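Local coordinates for DUF211 domain-containing protein (Archaeoglobus fulgidus DSM 4304, PDB 3BPD) that is of unknown function but binds magnesium ions and assembles into a heptamer of small alpha+beta subunits, at residues G67-E70 with V75-S78; V13-P16 with K20-V23. The protein carries 1 engineered substitution. All coordinates share one frame; numbering follows the deposited sequence.

Interaction 1: residues G67-E70 with V75-S78; sequences GVIE and VIHS. With MG (magnesium ion), chain Y.
I69, near the C-terminal end of helix 62-71, faces V75 and I76, the first two residues of strand 75-85, with the I69 CA 6.9 Å from the V75 CA and 7.8 Å from the I76 CA. This is the junction between the second helix and the last strand of a ferredoxin-like beta-alpha-beta-beta-alpha-beta fold, identified by the order of its elements and by an antiparallel sheet with strand order 2-3-1-4. No hydrogen bond joins the two segments, so the contact rests on apolar packing. The I69 CG2 methyl lies 4.3 Å from the I76 CG1 methylene and also comes near the backbone N of V75. Both isoleucine chains are extended at the second torsion (I69 chi2 180°, I76 chi2 176°), which extends each CD1 away from its own backbone, and I69 CD1 comes within 4.3 Å of I76 CD1. The pair meets through two branches, CG2 against CG1 and CD1 against CD1, both at ordinary van der Waals range or slightly beyond. L11 of strand 6-16 and L28 of helix 21-29 also touch I69, while Y62 and K66 of the contact's own helix touch I76.

Further along the strand, H77 and S78 both face D12, forming a classic beta bulge. The helix-like backbone of H77 (psi -32°) interrupts the regular alternation of the strand, and S78 CB consequently points to broadly the same side as H77 CB and away from that of I76. This orientation separates the hydrophobic contact from a magnesium site shared with D12 OD1. H77 is a magnesium ligand in a structure of this protein, though not to the ion in this subunit. S78 OG also hydrogen-bonds to D80 OD1, a second-shell restraint on the hydroxyl, and it reaches the magnesium ion at 2.3 Å.

Interaction 2: residues V13-P16 with K20-V23; sequences VLKP and KTIV
K15 and T21 meet through aliphatic carbons, with the lysine side chain crossing the threonine at about a right angle. From CB, which points toward the 20-23 segment, the first torsion (chi1 75°) sets K15 CG between the backbone N and the carbonyl carbon, and the chain then runs extended through CD to CE. Its apolar part touches I51 of strand 48-57. CD is still 4.8 Å from T21 CG2, whereas K15 CE closes to 3.7 Å from that methyl and makes the van der Waals contact. A bend at chi4 then turns NZ back toward the next residue, where it donates to P16 O at 2.8 Å. The donor lies in the carbonyl plane with a C=O...N angle of 150°. K15 NZ also hydrogen-bonds to P19 O and forms a salt bridge with E49 OE1, so two nearby carbonyls and one carboxylate from strand 48-57 grip one ammonium group. A methionine here would probably leave E49 without this cationic partner and the P16 and P19 carbonyls without their shared donor. K20 holds the N-cap position, and V23 N bonds to K20 O at 3.0 Å as helix 21-29 starts. The lysine thus bridges the turn between strand 6-16 and that helix, beside strand 48-57, while V82 of a neighbouring subunit packs on T21.

Both segments of interaction 2 precede those of interaction 1 in the chain, and the centres of the two contacts lie about 10 Å apart. The 13-16 with 20-23 contact spans the passage from strand 6-16 into helix 21-29, whereas the 67-70 with 75-78 contact spans the return from helix 62-71 into strand 75-85. The two strands are antiparallel neighbours in the same sheet and touch directly: V75 N lies 2.9 Å from L14 O, a probable hydrogen bond, and V13 CG2 packs 4.0 Å from I76 CA. A strand-to-helix and a helix-to-strand connection thus lie at the same region of the sheet, near the D12 and S78 magnesium site, and the pairing of strands 6-16 and 75-85 joins them.

Interaction 1: residues G67-E70 with V75-S78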
ATOM      1  N   GLY F  67      14.286 -32.049   5.345  1.00 28.09           N
ATOM      2  CA  GLY F  67      14.696 -33.262   4.682  1.00 27.69           C
ATOM      3  C   GLY F  67      14.702 -33.066   3.187  1.00 27.72           C
ATOM      4  O   GLY F  67      15.716 -33.317   2.543  1.00 27.29           O
ATOM      5  N   VAL F  68      13.580 -32.597   2.641  1.00 27.07           N
ATOM      6  CA  VAL F  68      13.454 -32.389   1.207  1.00 25.01           C
ATOM      7  C   VAL F  68      14.534 -31.468   0.691  1.00 26.41           C
ATOM      8  O   VAL F  68      15.243 -31.816  -0.250  1.00 28.00           O
ATOM      9  CB  VAL F  68      12.082 -31.797   0.832  1.00 24.87           C
ATOM     10  CG1 VAL F  68      11.954 -31.704  -0.675  1.00 21.36           C
ATOM     11  CG2 VAL F  68      10.974 -32.657   1.398  1.00 23.60           C
ATOM     12  N   ILE F  69      14.661 -30.297   1.306  1.00 25.67           N
ATOM     13  CA  ILE F  69      15.668 -29.323   0.897  1.00 25.92           C
ATOM     14  C   ILE F  69      17.084 -29.914   0.900  1.00 26.56           C
ATOM     15  O   ILE F  69      17.850 -29.723  -0.048  1.00 23.74           O
ATOM     16  CB  ILE F  69      15.625 -28.064   1.824  1.00 25.97           C
ATOM     17  CG1 ILE F  69      14.314 -27.315   1.613  1.00 23.83           C
ATOM     18  CG2 ILE F  69      16.823 -27.135   1.555  1.00 25.94           C
ATOM     19  CD1 ILE F  69      14.178 -26.088   2.478  1.00 23.53           C
ATOM     20  N   GLU F  70      17.423 -30.633   1.966  1.00 28.61           N
ATOM     21  CA  GLU F  70      18.743 -31.238   2.084  1.00 32.40           C
ATOM     22  C   GLU F  70      18.957 -32.463   1.207  1.00 33.25           C
ATOM     23  O   GLU F  70      20.091 -32.770   0.845  1.00 33.43           O
ATOM     24  CB  GLU F  70      19.025 -31.603   3.530  1.00 34.00           C
ATOM     25  CG  GLU F  70      19.145 -30.413   4.439  1.00 39.73           C
ATOM     26  CD  GLU F  70      19.488 -30.814   5.860  1.00 43.75           C
ATOM     27  OE1 GLU F  70      18.829 -31.739   6.395  1.00 46.03           O
ATOM     28  OE2 GLU F  70      20.412 -30.203   6.441  1.00 45.77           O
ATOM     29  N   VAL F  75      21.130 -26.299   1.494  1.00 30.15           N
ATOM     30  CA  VAL F  75      21.432 -26.158   2.903  1.00 29.27           C
ATOM     31  C   VAL F  75      20.694 -24.923   3.422  1.00 27.75           C
ATOM     32  O   VAL F  75      20.638 -23.901   2.749  1.00 26.23           O
ATOM     33  CB  VAL F  75      22.962 -26.015   3.142  1.00 29.86           C
ATOM     34  CG1 VAL F  75      23.495 -24.777   2.442  1.00 29.99           C
ATOM     35  CG2 VAL F  75      23.250 -25.948   4.634  1.00 29.55           C
ATOM     36  N   ILE F  76      20.110 -25.047   4.609  1.00 28.02           N
ATOM     37  CA  ILE F  76      19.374 -23.966   5.257  1.00 27.81           C
ATOM     38  C   ILE F  76      20.344 -23.129   6.089  1.00 29.44           C
ATOM     39  O   ILE F  76      20.804 -23.567   7.138  1.00 31.62           O
ATOM     40  CB  ILE F  76      18.291 -24.522   6.211  1.00 26.05           C
ATOM     41  CG1 ILE F  76      17.277 -25.360   5.427  1.00 26.11           C
ATOM     42  CG2 ILE F  76      17.606 -23.388   6.936  1.00 24.75           C
ATOM     43  CD1 ILE F  76      16.239 -26.020   6.291  1.00 25.35           C
ATOM     44  N   HIS F  77      20.660 -21.928   5.621  1.00 29.59           N
ATOM     45  CA  HIS F  77      21.567 -21.061   6.345  1.00 28.18           C
ATOM     46  C   HIS F  77      20.882 -20.410   7.517  1.00 27.30           C
ATOM     47  O   HIS F  77      21.501 -20.145   8.539  1.00 28.07           O
ATOM     48  CB  HIS F  77      22.114 -19.995   5.415  1.00 30.56           C
ATOM     49  CG  HIS F  77      23.260 -20.468   4.587  1.00 33.26           C
ATOM     50  ND1 HIS F  77      23.822 -19.706   3.586  1.00 34.28           N
ATOM     51  CD2 HIS F  77      23.956 -21.630   4.615  1.00 33.21           C
ATOM     52  CE1 HIS F  77      24.815 -20.379   3.034  1.00 35.02           C
ATOM     53  NE2 HIS F  77      24.916 -21.549   3.640  1.00 35.47           N
ATOM     54  N   SER F  78      19.596 -20.147   7.369  1.00 26.14           N
ATOM     55  CA  SER F  78      18.855 -19.522   8.446  1.00 25.51           C
ATOM     56  C   SER F  78      17.346 -19.503   8.206  1.00 24.35           C
ATOM     57  O   SER F  78      16.882 -19.470   7.065  1.00 25.54           O
ATOM     58  CB  SER F  78      19.351 -18.094   8.642  1.00 24.73           C
ATOM     59  OG  SER F  78      18.982 -17.310   7.533  1.00 24.67           O
TER
HETATM   60 MG    MG Y 110      20.313 -15.872   6.298  1.00 30.31          MG

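Interaction 2: residues V13-P16 with K20-V23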
ATOM      1  N   VAL F  13      18.189 -20.256   1.926  1.00 22.20           N
ATOM      2  CA  VAL F  13      18.905 -21.442   1.485  1.00 21.61           C
ATOM      3  C   VAL F  13      19.989 -21.214   0.434  1.00 22.76           C
ATOM      4  O   VAL F  13      19.816 -20.433  -0.501  1.00 23.73           O
ATOM      5  CB  VAL F  13      17.909 -22.496   0.952  1.00 19.92           C
ATOM      6  CG1 VAL F  13      18.648 -23.643   0.298  1.00 18.67           C
ATOM      7  CG2 VAL F  13      17.054 -23.014   2.094  1.00 19.29           C
ATOM      8  N   LEU F  14      21.118 -21.898   0.617  1.00 22.28           N
ATOM      9  CA  LEU F  14      22.227 -21.844  -0.327  1.00 23.11           C
ATOM     10  C   LEU F  14      22.247 -23.228  -0.973  1.00 23.09           C
ATOM     11  O   LEU F  14      22.039 -24.233  -0.297  1.00 22.07           O
ATOM     12  CB  LEU F  14      23.554 -21.589   0.388  1.00 23.51           C
ATOM     13  CG  LEU F  14      24.797 -21.691  -0.508  1.00 24.21           C
ATOM     14  CD1 LEU F  14      24.959 -20.408  -1.322  1.00 24.27           C
ATOM     15  CD2 LEU F  14      26.029 -21.933   0.346  1.00 24.34           C
ATOM     16  N   LYS F  15      22.495 -23.287  -2.275  1.00 24.59           N
ATOM     17  CA  LYS F  15      22.501 -24.572  -2.969  1.00 26.87           C
ATOM     18  C   LYS F  15      23.305 -24.546  -4.260  1.00 27.41           C
ATOM     19  O   LYS F  15      23.496 -23.497  -4.863  1.00 27.96           O
ATOM     20  CB  LYS F  15      21.069 -24.965  -3.328  1.00 28.57           C
ATOM     21  CG  LYS F  15      20.512 -24.162  -4.508  1.00 28.85           C
ATOM     22  CD  LYS F  15      19.146 -24.667  -4.932  1.00 31.51           C
ATOM     23  CE  LYS F  15      18.786 -24.188  -6.325  1.00 32.85           C
ATOM     24  NZ  LYS F  15      19.692 -24.749  -7.365  1.00 32.21           N
ATOM     25  N   PRO F  16      23.786 -25.709  -4.710  1.00 28.35           N
ATOM     26  CA  PRO F  16      24.544 -25.674  -5.959  1.00 29.14           C
ATOM     27  C   PRO F  16      23.507 -25.396  -7.050  1.00 29.68           C
ATOM     28  O   PRO F  16      22.308 -25.452  -6.783  1.00 29.04           O
ATOM     29  CB  PRO F  16      25.140 -27.072  -6.036  1.00 28.78           C
ATOM     30  CG  PRO F  16      24.063 -27.914  -5.415  1.00 30.73           C
ATOM     31  CD  PRO F  16      23.612 -27.090  -4.224  1.00 29.26           C
ATOM     32  N   LYS F  20      17.411 -27.420 -10.451  1.00 27.38           N
ATOM     33  CA  LYS F  20      16.896 -26.063 -10.624  1.00 28.67           C
ATOM     34  C   LYS F  20      15.889 -25.740  -9.513  1.00 29.12           C
ATOM     35  O   LYS F  20      15.313 -26.651  -8.905  1.00 29.16           O
ATOM     36  CB  LYS F  20      16.216 -25.932 -11.985  1.00 28.33           C
ATOM     37  CG  LYS F  20      17.173 -26.071 -13.131  1.00 28.83           C
ATOM     38  CD  LYS F  20      16.470 -26.141 -14.484  1.00 31.30           C
ATOM     39  CE  LYS F  20      17.452 -25.694 -15.590  1.00 34.77           C
ATOM     40  NZ  LYS F  20      18.878 -26.157 -15.355  1.00 32.23           N
ATOM     41  N   THR F  21      15.663 -24.453  -9.248  1.00 28.59           N
ATOM     42  CA  THR F  21      14.715 -24.088  -8.201  1.00 28.80           C
ATOM     43  C   THR F  21      13.289 -24.587  -8.463  1.00 27.52           C
ATOM     44  O   THR F  21      12.563 -24.919  -7.519  1.00 27.52           O
ATOM     45  CB  THR F  21      14.659 -22.568  -7.976  1.00 27.66           C
ATOM     46  OG1 THR F  21      14.414 -21.917  -9.221  1.00 31.11           O
ATOM     47  CG2 THR F  21      15.957 -22.062  -7.391  1.00 28.78           C
ATOM     48  N   ILE F  22      12.876 -24.652  -9.725  1.00 26.26           N
ATOM     49  CA  ILE F  22      11.523 -25.118 -10.015  1.00 25.73           C
ATOM     50  C   ILE F  22      11.312 -26.560  -9.559  1.00 25.21           C
ATOM     51  O   ILE F  22      10.181 -27.010  -9.414  1.00 26.21           O
ATOM     52  CB  ILE F  22      11.171 -25.015 -11.518  1.00 23.87           C
ATOM     53  CG1 ILE F  22      12.037 -25.957 -12.330  1.00 24.83           C
ATOM     54  CG2 ILE F  22      11.367 -23.601 -12.006  1.00 23.17           C
ATOM     55  CD1 ILE F  22      11.720 -25.885 -13.801  1.00 27.34           C
ATOM     56  N   VAL F  23      12.403 -27.280  -9.326  1.00 24.66           N
ATOM     57  CA  VAL F  23      12.314 -28.657  -8.874  1.00 24.78           C
ATOM     58  C   VAL F  23      12.167 -28.636  -7.348  1.00 25.12           C
ATOM     59  O   VAL F  23      11.402 -29.415  -6.775  1.00 26.14           O
ATOM     60  CB  VAL F  23      13.559 -29.442  -9.313  1.00 26.72           C
ATOM     61  CG1 VAL F  23      13.402 -30.918  -9.001  1.00 26.06           C
ATOM     62  CG2 VAL F  23      13.772 -29.241 -10.816  1.00 28.18           C
TER